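Local coordinates for protein cysteine desulfurase (PDB 6A6E) that probably catalyses removal of sulfur from cysteine as a pyridoxal-phosphate-dependent cysteine desulfurase of the Suf system, leaving alanine and a protein-bound persulfide, at residues 53-56 and 57-61; 141-144 and 145-148; 259-262 and 263-267; 320-323 and 324-328; 163-166 and 167-171. All coordinates share one frame; numbering follows the deposited sequence.

Contact 1: 53-56 and 57-61; sequences MTDF and YLYHY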
# COMPACT_ATOMS: atom_id res chain seq x y z
N MET A 53 2.36 -17.07 -1.96
CA MET A 53 2.97 -15.74 -2.15
C MET A 53 4.46 -15.75 -2.24
O MET A 53 5.06 -15.02 -3.07
CB MET A 53 2.61 -14.82 -0.99
CG MET A 53 1.11 -14.53 -0.92
SD MET A 53 0.65 -13.58 0.58
CE MET A 53 1.74 -12.22 0.39
N THR A 54 5.07 -16.58 -1.42
CA THR A 54 6.51 -16.80 -1.45
C THR A 54 7.00 -17.37 -2.82
O THR A 54 7.94 -16.86 -3.41
CB THR A 54 6.95 -17.81 -0.36
OG1 THR A 54 6.84 -17.20 0.91
CG2 THR A 54 8.44 -18.21 -0.56
N ASP A 55 6.31 -18.38 -3.33
CA ASP A 55 6.58 -18.93 -4.65
C ASP A 55 6.43 -17.85 -5.76
O ASP A 55 7.23 -17.76 -6.68
CB ASP A 55 5.67 -20.13 -4.93
CG ASP A 55 5.71 -20.60 -6.40
OD1 ASP A 55 6.64 -21.32 -6.75
OD2 ASP A 55 4.81 -20.20 -7.21
N PHE A 56 5.40 -17.02 -5.63
CA PHE A 56 5.20 -15.94 -6.54
C PHE A 56 6.38 -14.92 -6.51
O PHE A 56 6.96 -14.65 -7.55
CB PHE A 56 3.86 -15.26 -6.30
CG PHE A 56 3.60 -14.15 -7.28
CD1 PHE A 56 3.13 -14.44 -8.56
CD2 PHE A 56 3.87 -12.83 -6.94
CE1 PHE A 56 2.91 -13.40 -9.50
CE2 PHE A 56 3.65 -11.80 -7.85
CZ PHE A 56 3.16 -12.10 -9.13
N TYR A 57 6.76 -14.45 -5.32
CA TYR A 57 7.89 -13.52 -5.16
C TYR A 57 9.17 -14.09 -5.72
O TYR A 57 10.02 -13.33 -6.27
CB TYR A 57 8.13 -13.17 -3.67
CG TYR A 57 7.48 -11.90 -3.09
CD1 TYR A 57 7.53 -10.67 -3.75
CD2 TYR A 57 6.87 -11.92 -1.82
CE1 TYR A 57 6.96 -9.53 -3.20
CE2 TYR A 57 6.31 -10.78 -1.26
CZ TYR A 57 6.39 -9.58 -1.97
OH TYR A 57 5.83 -8.47 -1.45
N LEU A 58 9.38 -15.40 -5.50
CA LEU A 58 10.71 -15.97 -5.78
C LEU A 58 10.81 -16.45 -7.24
O LEU A 58 11.88 -16.44 -7.78
CB LEU A 58 11.08 -17.10 -4.79
CG LEU A 58 11.30 -16.67 -3.35
CD1 LEU A 58 11.51 -17.86 -2.42
CD2 LEU A 58 12.48 -15.67 -3.26
N TYR A 59 9.71 -16.84 -7.86
CA TYR A 59 9.78 -17.49 -9.18
C TYR A 59 8.92 -16.85 -10.29
O TYR A 59 9.17 -17.13 -11.50
CB TYR A 59 9.44 -19.00 -9.07
CG TYR A 59 10.44 -19.83 -8.23
CD1 TYR A 59 11.70 -20.20 -8.75
CD2 TYR A 59 10.15 -20.21 -6.95
CE1 TYR A 59 12.63 -20.95 -7.99
CE2 TYR A 59 11.05 -21.00 -6.19
CZ TYR A 59 12.30 -21.36 -6.73
OH TYR A 59 13.20 -22.09 -6.00
N HIS A 60 7.95 -16.01 -9.94
CA HIS A 60 7.00 -15.53 -10.96
C HIS A 60 6.85 -14.01 -10.99
O HIS A 60 5.85 -13.51 -11.39
CB HIS A 60 5.66 -16.18 -10.81
CG HIS A 60 5.75 -17.68 -10.91
ND1 HIS A 60 5.98 -18.32 -12.11
CD2 HIS A 60 5.79 -18.64 -9.96
CE1 HIS A 60 6.09 -19.61 -11.89
NE2 HIS A 60 5.99 -19.84 -10.59
N TYR A 61 7.88 -13.31 -10.57
CA TYR A 61 7.73 -11.89 -10.19
C TYR A 61 8.44 -10.96 -11.14
O TYR A 61 9.56 -11.22 -11.51
CB TYR A 61 8.27 -11.67 -8.77
CG TYR A 61 8.26 -10.21 -8.43
CD1 TYR A 61 7.10 -9.63 -7.96
CD2 TYR A 61 9.33 -9.39 -8.74
CE1 TYR A 61 7.06 -8.27 -7.70
CE2 TYR A 61 9.28 -8.04 -8.50
CZ TYR A 61 8.13 -7.51 -7.97
OH TYR A 61 8.02 -6.16 -7.72
O HOH W 1 6.86 -22.20 -9.13
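Tyr57 N donates to Met53 O at 2.9 Å and nearly straight (169°), the first of four successive i to i+4 bonds in the last turns of helix 47-59. The series closes with His60 N on Phe56 O at 2.9 Å, and His60 is also where the backbone leaves helical angles. Outside the backbone, a water links the carboxylate of Asp55 to the imidazole of His60: it donates to Asp55 OD1 at a short 2.5 Å and lies 2.9 Å from His60 NE2. Asp55 OD2 approaches the edge of the same imidazole, 3.3 Å from His60 CD2, with carboxylate and ring planes 52° apart. Because Glu74 takes His60 ND1, the imidazole is held at both nitrogens, and the acidic surroundings would probably favour its protonated form. A histidine suits this place because its two nitrogens can serve two partners. Tyr57 and Tyr61 carry their hydroxyls further, Tyr57 OH to Thr241 N and Tyr61 OH to Ser42 OG, both of the second subunit, so the helix end also belongs to the dimer interface. Phe56 takes the apolar inner side, its CG anti to the backbone N (chi1 -178°), and meets the edge of the Tyr61 ring, near that ring's plane: Phe56 CE2 is 4.1 Å from Tyr61 CD1. Thr54 and Leu58 run side by side, Thr54 CG2 touching Leu58 CD1 at 3.6 Å.

Contact 2: 141-144 and 145-148; sequences VRLS and KFYG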
# COMPACT_ATOMS: atom_id res chain seq x y z
N VAL A 141 -14.96 14.67 8.36
CA VAL A 141 -14.98 15.81 9.27
C VAL A 141 -13.84 16.75 8.94
O VAL A 141 -14.05 17.96 8.77
CB VAL A 141 -14.86 15.34 10.70
CG1 VAL A 141 -14.59 16.50 11.64
CG2 VAL A 141 -16.09 14.52 11.09
N ARG A 142 -12.63 16.24 8.73
CA ARG A 142 -11.53 17.13 8.36
C ARG A 142 -11.67 17.73 6.95
O ARG A 142 -11.45 18.94 6.75
CB ARG A 142 -10.17 16.44 8.45
CG ARG A 142 -8.99 17.41 8.16
CD ARG A 142 -8.97 18.57 9.17
NE ARG A 142 -7.78 19.37 9.07
CZ ARG A 142 -7.41 20.29 9.98
NH1 ARG A 142 -8.18 20.59 11.03
NH2 ARG A 142 -6.25 20.89 9.86
N LEU A 143 -11.98 16.92 5.95
CA LEU A 143 -12.09 17.49 4.64
C LEU A 143 -13.30 18.44 4.43
O LEU A 143 -13.23 19.30 3.51
CB LEU A 143 -11.96 16.48 3.52
CG LEU A 143 -10.58 15.81 3.35
CD1 LEU A 143 -10.75 14.62 2.44
CD2 LEU A 143 -9.54 16.75 2.82
N SER A 144 -14.31 18.37 5.31
CA SER A 144 -15.43 19.36 5.25
C SER A 144 -14.86 20.79 5.42
O SER A 144 -15.34 21.73 4.80
CB SER A 144 -16.50 19.06 6.27
OG SER A 144 -16.06 19.34 7.61
N LYS A 145 -13.77 20.92 6.17
CA LYS A 145 -13.12 22.22 6.36
C LYS A 145 -12.41 22.73 5.12
O LYS A 145 -12.20 23.89 5.05
CB LYS A 145 -12.15 22.19 7.52
CG LYS A 145 -12.70 21.50 8.77
CD LYS A 145 -13.71 22.31 9.55
CE LYS A 145 -14.52 21.44 10.49
NZ LYS A 145 -13.78 20.76 11.60
N PHE A 146 -12.06 21.89 4.14
CA PHE A 146 -11.39 22.31 2.91
C PHE A 146 -12.38 22.42 1.77
O PHE A 146 -12.18 23.24 0.89
CB PHE A 146 -10.23 21.35 2.49
CG PHE A 146 -9.04 21.38 3.41
CD1 PHE A 146 -9.04 20.65 4.57
CD2 PHE A 146 -7.95 22.19 3.16
CE1 PHE A 146 -8.00 20.70 5.48
CE2 PHE A 146 -6.88 22.25 4.06
CZ PHE A 146 -6.92 21.51 5.22
N TYR A 147 -13.37 21.54 1.69
CA TYR A 147 -14.24 21.54 0.56
C TYR A 147 -15.62 22.18 0.85
O TYR A 147 -16.38 22.38 -0.07
CB TYR A 147 -14.41 20.14 -0.02
CG TYR A 147 -13.16 19.45 -0.62
CD1 TYR A 147 -12.50 19.92 -1.78
CD2 TYR A 147 -12.69 18.28 -0.06
CE1 TYR A 147 -11.38 19.24 -2.30
CE2 TYR A 147 -11.62 17.60 -0.57
CZ TYR A 147 -10.94 18.07 -1.67
OH TYR A 147 -9.85 17.27 -2.09
N GLY A 148 -15.94 22.43 2.12
CA GLY A 148 -17.18 23.09 2.53
C GLY A 148 -18.47 22.29 2.74
O GLY A 148 -19.52 22.88 3.06
O HOH W 2 -11.10 19.36 12.10
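Val141 and Lys145 meet where the lysine stem passes the valine carbonyl, Lys145 CG lying 3.8 Å from Val141 O. They stand in the last turns of helix 138-147, the crossover helix of a beta-alpha-beta unit between strands 125-129 and 150-154. Arg142 follows, bent at its second torsion (60°), which brings NE to the edge of the Phe146 ring, in its plane, 3.8 Å from Phe146 CE1. Guanidinium and ring are turned steeply against each other, and the arginine charge is matched by Glu257 of the second subunit. A water accepts from Lys145 NZ at 3.1 Å and, weakly, from Arg142 NH1; it sits between two like charges, while Lys145 NZ also donates to Glu272 O of the second subunit. Leu143 O takes two donors: Tyr147 N nearly along the C=O axis at 2.9 Å, and Phe146 N from well above the carbonyl plane. The Leu143 side chain runs alongside Tyr147, with CD2 4.1 Å from CE2 of that ring, and both residues pack on helix 103-116, where Tyr147 OH bonds to Asn112. Ser144, short enough to fold back on its own helix, gives its OG hydrogen to Val141 O at 2.7 Å. Its carbonyl receives the last bond, from Gly148, whose positive phi (86°) suits glycine as the chain leaves the helix: Gly148 N lies 2.8 Å from Ser144 O.

Contact 3: 259-262 and 263-267; sequences FLYG and GEMID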
# COMPACT_ATOMS: atom_id res chain seq x y z
N PHE A 259 -8.21 9.64 -7.88
CA PHE A 259 -7.66 10.16 -6.63
C PHE A 259 -6.12 10.49 -6.78
O PHE A 259 -5.69 11.61 -6.60
CB PHE A 259 -7.92 9.11 -5.49
CG PHE A 259 -7.43 9.51 -4.18
CD1 PHE A 259 -7.39 10.85 -3.83
CD2 PHE A 259 -6.91 8.57 -3.30
CE1 PHE A 259 -6.92 11.25 -2.60
CE2 PHE A 259 -6.47 8.97 -2.05
CZ PHE A 259 -6.48 10.29 -1.71
N LEU A 260 -5.34 9.47 -7.05
CA LEU A 260 -3.93 9.54 -7.28
C LEU A 260 -3.59 9.50 -8.77
O LEU A 260 -4.29 8.84 -9.58
CB LEU A 260 -3.24 8.35 -6.62
CG LEU A 260 -3.52 8.07 -5.14
CD1 LEU A 260 -2.71 6.89 -4.59
CD2 LEU A 260 -3.30 9.32 -4.36
N TYR A 261 -2.44 10.12 -9.10
CA TYR A 261 -1.93 10.18 -10.45
C TYR A 261 -0.53 9.68 -10.59
O TYR A 261 0.23 9.76 -9.65
CB TYR A 261 -1.92 11.65 -10.87
CG TYR A 261 -3.21 12.39 -10.65
CD1 TYR A 261 -4.24 12.30 -11.56
CD2 TYR A 261 -3.37 13.23 -9.54
CE1 TYR A 261 -5.44 13.00 -11.36
CE2 TYR A 261 -4.55 13.93 -9.33
CZ TYR A 261 -5.55 13.86 -10.24
OH TYR A 261 -6.73 14.58 -9.98
N GLY A 262 -0.21 9.18 -11.77
CA GLY A 262 1.10 8.65 -12.06
C GLY A 262 1.02 7.70 -13.23
O GLY A 262 0.16 7.82 -14.12
N GLY A 263 1.90 6.72 -13.23
CA GLY A 263 1.97 5.79 -14.28
C GLY A 263 0.84 4.81 -14.26
O GLY A 263 0.10 4.74 -13.25
N GLU A 264 0.66 4.20 -15.44
CA GLU A 264 -0.38 3.22 -15.77
C GLU A 264 -1.82 3.78 -15.84
O GLU A 264 -2.59 3.33 -16.68
CB GLU A 264 -0.35 2.03 -14.81
CG GLU A 264 -1.49 1.02 -14.97
CD GLU A 264 -1.54 0.30 -16.32
OE1 GLU A 264 -0.58 0.34 -17.11
OE2 GLU A 264 -2.56 -0.38 -16.58
N MET A 265 -2.18 4.68 -14.96
CA MET A 265 -3.51 5.23 -14.96
C MET A 265 -3.76 6.26 -16.07
O MET A 265 -4.91 6.71 -16.24
CB MET A 265 -3.88 5.80 -13.59
CG MET A 265 -3.00 6.89 -13.03
SD MET A 265 -3.22 8.58 -13.66
CE MET A 265 -4.88 8.84 -13.01
N ILE A 266 -2.69 6.67 -16.75
CA ILE A 266 -2.79 7.63 -17.84
C ILE A 266 -3.02 6.89 -19.16
O ILE A 266 -2.87 5.62 -19.28
CB ILE A 266 -1.55 8.61 -17.91
CG1 ILE A 266 -0.22 7.89 -17.90
CG2 ILE A 266 -1.58 9.56 -16.73
CD1 ILE A 266 0.09 7.11 -19.18
N ASP A 267 -3.43 7.67 -20.14
CA ASP A 267 -3.49 7.21 -21.56
C ASP A 267 -2.42 8.07 -22.27
O ASP A 267 -1.38 7.53 -22.63
CB ASP A 267 -4.90 7.41 -22.14
CG ASP A 267 -4.99 7.16 -23.68
OD1 ASP A 267 -4.00 6.70 -24.26
OD2 ASP A 267 -6.05 7.48 -24.27
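Met265 folds back over Gly262 through three successive bends, chi1 59°, chi2 79° and chi3 66°, and so curls sulfur and methyl against the preceding backbone. At this sulfur ends a weak hydrogen bond from Gly262 N, 3.6 Å from Met265 SD. The same curl leaves Met265 CG 3.5 Å from Gly262 O, and carries the terminal methyl to Leu260 O, with Met265 CE at 3.5 Å. Tyr261 meets that methyl obliquely, its CD1 3.8 Å from Met265 CE. A flexible, unbranched methionine suits the task, since it can follow the curve of the chain and offer sulfur to an amide and carbon to a ring. Ile266 adds its branch from the next position, CG2 lying 3.6 Å from Gly262 O. Glycine fits at 262 because its extended backbone has positive phi, which a side chain would disfavour. Just after it, Met265 N bonds to Gly263 O at 2.9 Å across a single residue, so that 263-265 resembles a classic gamma turn with Glu264 at its corner. The Glu264 carboxylate reaches Arg66 in a salt bridge, and Tyr261 OH bonds to Glu257 and Lys116. This buried loop links helix 250-253 to strand 268-269: Met265 and Tyr261 pack on Phe276 of strand 274-276, Phe259 and Leu260 lie on helix 103-116, and Tyr261 O accepts from Asn108 of the second subunit.

Contact 4: 320-323 and 324-328; sequences NYLL and EKMME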
# COMPACT_ATOMS: atom_id res chain seq x y z
N ASN A 320 -22.64 -16.32 18.75
CA ASN A 320 -23.76 -16.58 19.64
C ASN A 320 -23.28 -17.13 20.96
O ASN A 320 -23.68 -16.65 21.97
CB ASN A 320 -24.76 -17.52 19.02
CG ASN A 320 -25.39 -16.92 17.78
OD1 ASN A 320 -25.41 -15.72 17.59
ND2 ASN A 320 -25.90 -17.76 16.92
N TYR A 321 -22.42 -18.12 20.94
CA TYR A 321 -21.80 -18.64 22.17
C TYR A 321 -20.99 -17.59 22.98
O TYR A 321 -21.08 -17.51 24.20
CB TYR A 321 -20.91 -19.80 21.81
CG TYR A 321 -20.41 -20.59 23.00
CD1 TYR A 321 -21.24 -21.55 23.67
CD2 TYR A 321 -19.10 -20.47 23.41
CE1 TYR A 321 -20.73 -22.27 24.74
CE2 TYR A 321 -18.59 -21.16 24.48
CZ TYR A 321 -19.39 -22.08 25.14
OH TYR A 321 -18.78 -22.77 26.17
N LEU A 322 -20.20 -16.76 22.31
CA LEU A 322 -19.45 -15.71 23.02
C LEU A 322 -20.44 -14.77 23.68
O LEU A 322 -20.32 -14.47 24.88
CB LEU A 322 -18.54 -14.92 22.05
CG LEU A 322 -17.89 -13.65 22.59
CD1 LEU A 322 -16.94 -14.00 23.76
CD2 LEU A 322 -17.12 -12.95 21.45
N LEU A 323 -21.43 -14.28 22.93
CA LEU A 323 -22.35 -13.34 23.51
C LEU A 323 -23.18 -13.97 24.68
O LEU A 323 -23.35 -13.33 25.70
CB LEU A 323 -23.24 -12.78 22.44
CG LEU A 323 -24.13 -11.62 22.86
CD1 LEU A 323 -23.34 -10.33 22.98
CD2 LEU A 323 -25.19 -11.44 21.80
N GLU A 324 -23.62 -15.23 24.53
CA GLU A 324 -24.32 -15.97 25.61
C GLU A 324 -23.51 -16.07 26.89
O GLU A 324 -24.00 -15.77 27.96
CB GLU A 324 -24.66 -17.38 25.12
CG GLU A 324 -25.37 -18.28 26.11
CD GLU A 324 -25.35 -19.73 25.65
OE1 GLU A 324 -24.46 -20.48 26.11
OE2 GLU A 324 -26.17 -20.10 24.79
N LYS A 325 -22.26 -16.53 26.78
CA LYS A 325 -21.42 -16.68 27.92
C LYS A 325 -21.12 -15.34 28.59
O LYS A 325 -20.97 -15.30 29.83
CB LYS A 325 -20.13 -17.40 27.57
CG LYS A 325 -20.32 -18.85 27.17
CD LYS A 325 -21.13 -19.61 28.21
CE LYS A 325 -20.91 -21.09 28.08
NZ LYS A 325 -22.14 -21.85 28.43
N MET A 326 -21.00 -14.27 27.79
CA MET A 326 -20.67 -12.97 28.34
C MET A 326 -21.85 -12.42 29.08
O MET A 326 -21.69 -11.85 30.15
CB MET A 326 -20.18 -11.95 27.31
CG MET A 326 -18.83 -12.30 26.72
SD MET A 326 -17.43 -12.19 27.83
CE MET A 326 -17.63 -10.47 28.20
N MET A 327 -23.04 -12.59 28.53
CA MET A 327 -24.25 -12.11 29.17
C MET A 327 -24.57 -12.80 30.51
O MET A 327 -25.34 -12.29 31.26
CB MET A 327 -25.46 -12.23 28.24
CG MET A 327 -25.42 -11.34 27.01
SD MET A 327 -25.11 -9.64 27.49
CE MET A 327 -26.74 -9.16 28.08
N GLU A 328 -23.98 -13.95 30.79
CA GLU A 328 -24.25 -14.68 32.03
C GLU A 328 -23.44 -14.10 33.19
O GLU A 328 -23.77 -14.39 34.33
CB GLU A 328 -23.88 -16.17 31.88
CG GLU A 328 -24.90 -17.01 31.13
CD GLU A 328 -24.43 -18.40 30.73
OE1 GLU A 328 -23.36 -18.88 31.19
OE2 GLU A 328 -25.14 -19.03 29.91
O HOH W 3 -20.78 -24.11 28.11
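Lys325 lays its aliphatic stem over one face of the Tyr321 ring in a CH-pi contact, CG standing 4.0 Å from the ring centroid and 15° off its normal. Further out, Lys325 CE passes 3.3 Å from Tyr321 OH. A water then joins the two ends, donating to Tyr321 OH and accepting from Lys325 NZ at 2.7 Å. The lysine charge is met by its neighbour in a salt bridge, Glu324 OE1 lying 3.6 Å from Lys325 NZ. One turn apart on the buried side, Leu322 and Met326 run alongside each other, CD1 to CG at 3.9 Å. What places the ring is its first torsion (chi1 -169°), which swings it toward the following turn, and its hydroxyl, which is bonded to Asp411 and Arg6. A leucine in place of Tyr321 would probably leave Asp411 and the bridging water without a hydroxyl mate and the lysine stem without a flat face to rest on. Lys325 N on Tyr321 O, at 3.0 Å, belongs to the regular backbone bonding beneath. The whole is typical of an amphipathic helix: 308-327 sets Leu322 and Met326 on strand 345-350 of the six-stranded mixed sheet, flanks helix 407-423 with Tyr321 and Lys325, and exposes Glu324.

Contact 5: 163-166 and 167-171; sequences TNES and ILKTK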
# COMPACT_ATOMS: atom_id res chain seq x y z
N THR A 163 -30.81 1.82 15.48
CA THR A 163 -32.10 1.14 15.29
C THR A 163 -32.67 1.51 13.94
O THR A 163 -32.32 2.56 13.39
CB THR A 163 -33.13 1.53 16.41
OG1 THR A 163 -33.41 2.93 16.32
CG2 THR A 163 -32.56 1.20 17.74
N ASN A 164 -33.51 0.64 13.40
CA ASN A 164 -34.28 0.95 12.18
C ASN A 164 -35.04 2.23 12.30
O ASN A 164 -35.09 3.03 11.34
CB ASN A 164 -35.27 -0.19 11.85
CG ASN A 164 -34.60 -1.38 11.26
OD1 ASN A 164 -33.36 -1.42 11.16
ND2 ASN A 164 -35.40 -2.36 10.82
N GLU A 165 -35.60 2.47 13.49
CA GLU A 165 -36.31 3.74 13.74
C GLU A 165 -35.41 4.94 13.65
O GLU A 165 -35.82 5.96 13.04
CB GLU A 165 -37.03 3.73 15.10
CG GLU A 165 -37.85 4.96 15.43
CD GLU A 165 -38.92 5.33 14.36
OE1 GLU A 165 -39.49 4.44 13.63
OE2 GLU A 165 -39.22 6.55 14.25
N SER A 166 -34.20 4.86 14.23
CA SER A 166 -33.24 5.97 14.08
C SER A 166 -32.98 6.26 12.60
O SER A 166 -32.92 7.41 12.17
CB SER A 166 -31.92 5.67 14.80
OG SER A 166 -31.09 6.81 14.67
N ILE A 167 -32.85 5.21 11.81
CA ILE A 167 -32.60 5.40 10.36
C ILE A 167 -33.72 6.14 9.63
O ILE A 167 -33.49 7.19 9.00
CB ILE A 167 -32.29 4.05 9.66
CG1 ILE A 167 -30.87 3.60 10.09
CG2 ILE A 167 -32.25 4.22 8.15
CD1 ILE A 167 -30.71 2.13 9.96
N LEU A 168 -34.93 5.63 9.81
CA LEU A 168 -36.17 6.32 9.33
C LEU A 168 -36.38 7.72 9.89
O LEU A 168 -36.75 8.60 9.13
CB LEU A 168 -37.41 5.49 9.61
CG LEU A 168 -37.35 4.13 8.91
CD1 LEU A 168 -38.38 3.15 9.44
CD2 LEU A 168 -37.47 4.32 7.41
N LYS A 169 -36.12 7.93 11.19
CA LYS A 169 -36.17 9.31 11.75
C LYS A 169 -35.14 10.30 11.18
O LYS A 169 -35.44 11.48 10.90
CB LYS A 169 -36.02 9.28 13.26
CG LYS A 169 -37.37 9.27 13.97
CD LYS A 169 -37.38 10.12 15.25
CE LYS A 169 -36.77 9.38 16.45
NZ LYS A 169 -36.89 10.19 17.70
N THR A 170 -33.92 9.82 10.98
CA THR A 170 -32.92 10.69 10.34
C THR A 170 -33.36 11.24 8.98
O THR A 170 -33.08 12.38 8.66
CB THR A 170 -31.60 9.95 10.15
OG1 THR A 170 -31.17 9.46 11.42
CG2 THR A 170 -30.54 10.90 9.50
N LYS A 171 -34.05 10.43 8.20
CA LYS A 171 -34.53 10.83 6.87
C LYS A 171 -35.52 11.98 6.89
O LYS A 171 -35.58 12.74 5.95
CB LYS A 171 -35.18 9.62 6.16
CG LYS A 171 -36.14 9.89 5.00
CD LYS A 171 -35.49 10.33 3.68
CE LYS A 171 -36.49 10.18 2.53
NZ LYS A 171 -36.87 8.74 2.33
O HOH W 4 -30.63 9.72 13.85
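Ser166 O is gripped twice by Thr170, from opposite faces of its carbonyl plane: Thr170 N lies 2.9 Å away and the hydroxyl Thr170 OG1 donates at 2.8 Å. With OG1 turned anti to its own carbonyl carbon (chi1 -56°), the hydroxyl falls back on the preceding turn. A water donates to Thr170 OG1 and, at 3.1 Å, to Ser166 OG, which also bonds to Thr155 O, just after strand 150-154. Small hydroxyl residues suit this inner side, where the helix lies close against Ile154. A valine in place of Thr170 would probably cost Ser166 O its second donor and leave the bridging water without one of its acceptors. At the start of helix 164-173, Thr163 is the N-cap, its OG1 accepting from Ser166 N at 3.0 Å, an amide with no helical turn before it. The outer side is looser. Glu165 bends over Lys169 so that OE2 touches Lys169 CG at 3.3 Å, yet the lysine turns its end away and Glu165 OE2 stays 5.5 Å from Lys169 NZ. The chemistry therefore divides: directed hydroxyl bonds fix the inner face and the helix start, whereas the charges outside probably contribute only a diffuse attraction.

Four contacts are helix turns, 4 and 5 with the most exposed residues and 1 with none; contact 3, the most buried, is an irregular loop with a weak amide-sulfur bond. Contacts 2 and 5 belong to helices on either side of strand 150-154 in sequence and both touch it. Contact 4 instead packs on the six-stranded sheet, about 28 Å from contact 5 between centres. Contacts 1, 2 and 3 all face the second subunit; contacts 2 and 3 both pack on helix 103-116, and Arg142 meets Tyr261 across the interface. The interface contacts are rich in aromatic rings, while 4 and 5, untouched by the other chain, pair an apolar or hydroxyl inner side with charged outer residues.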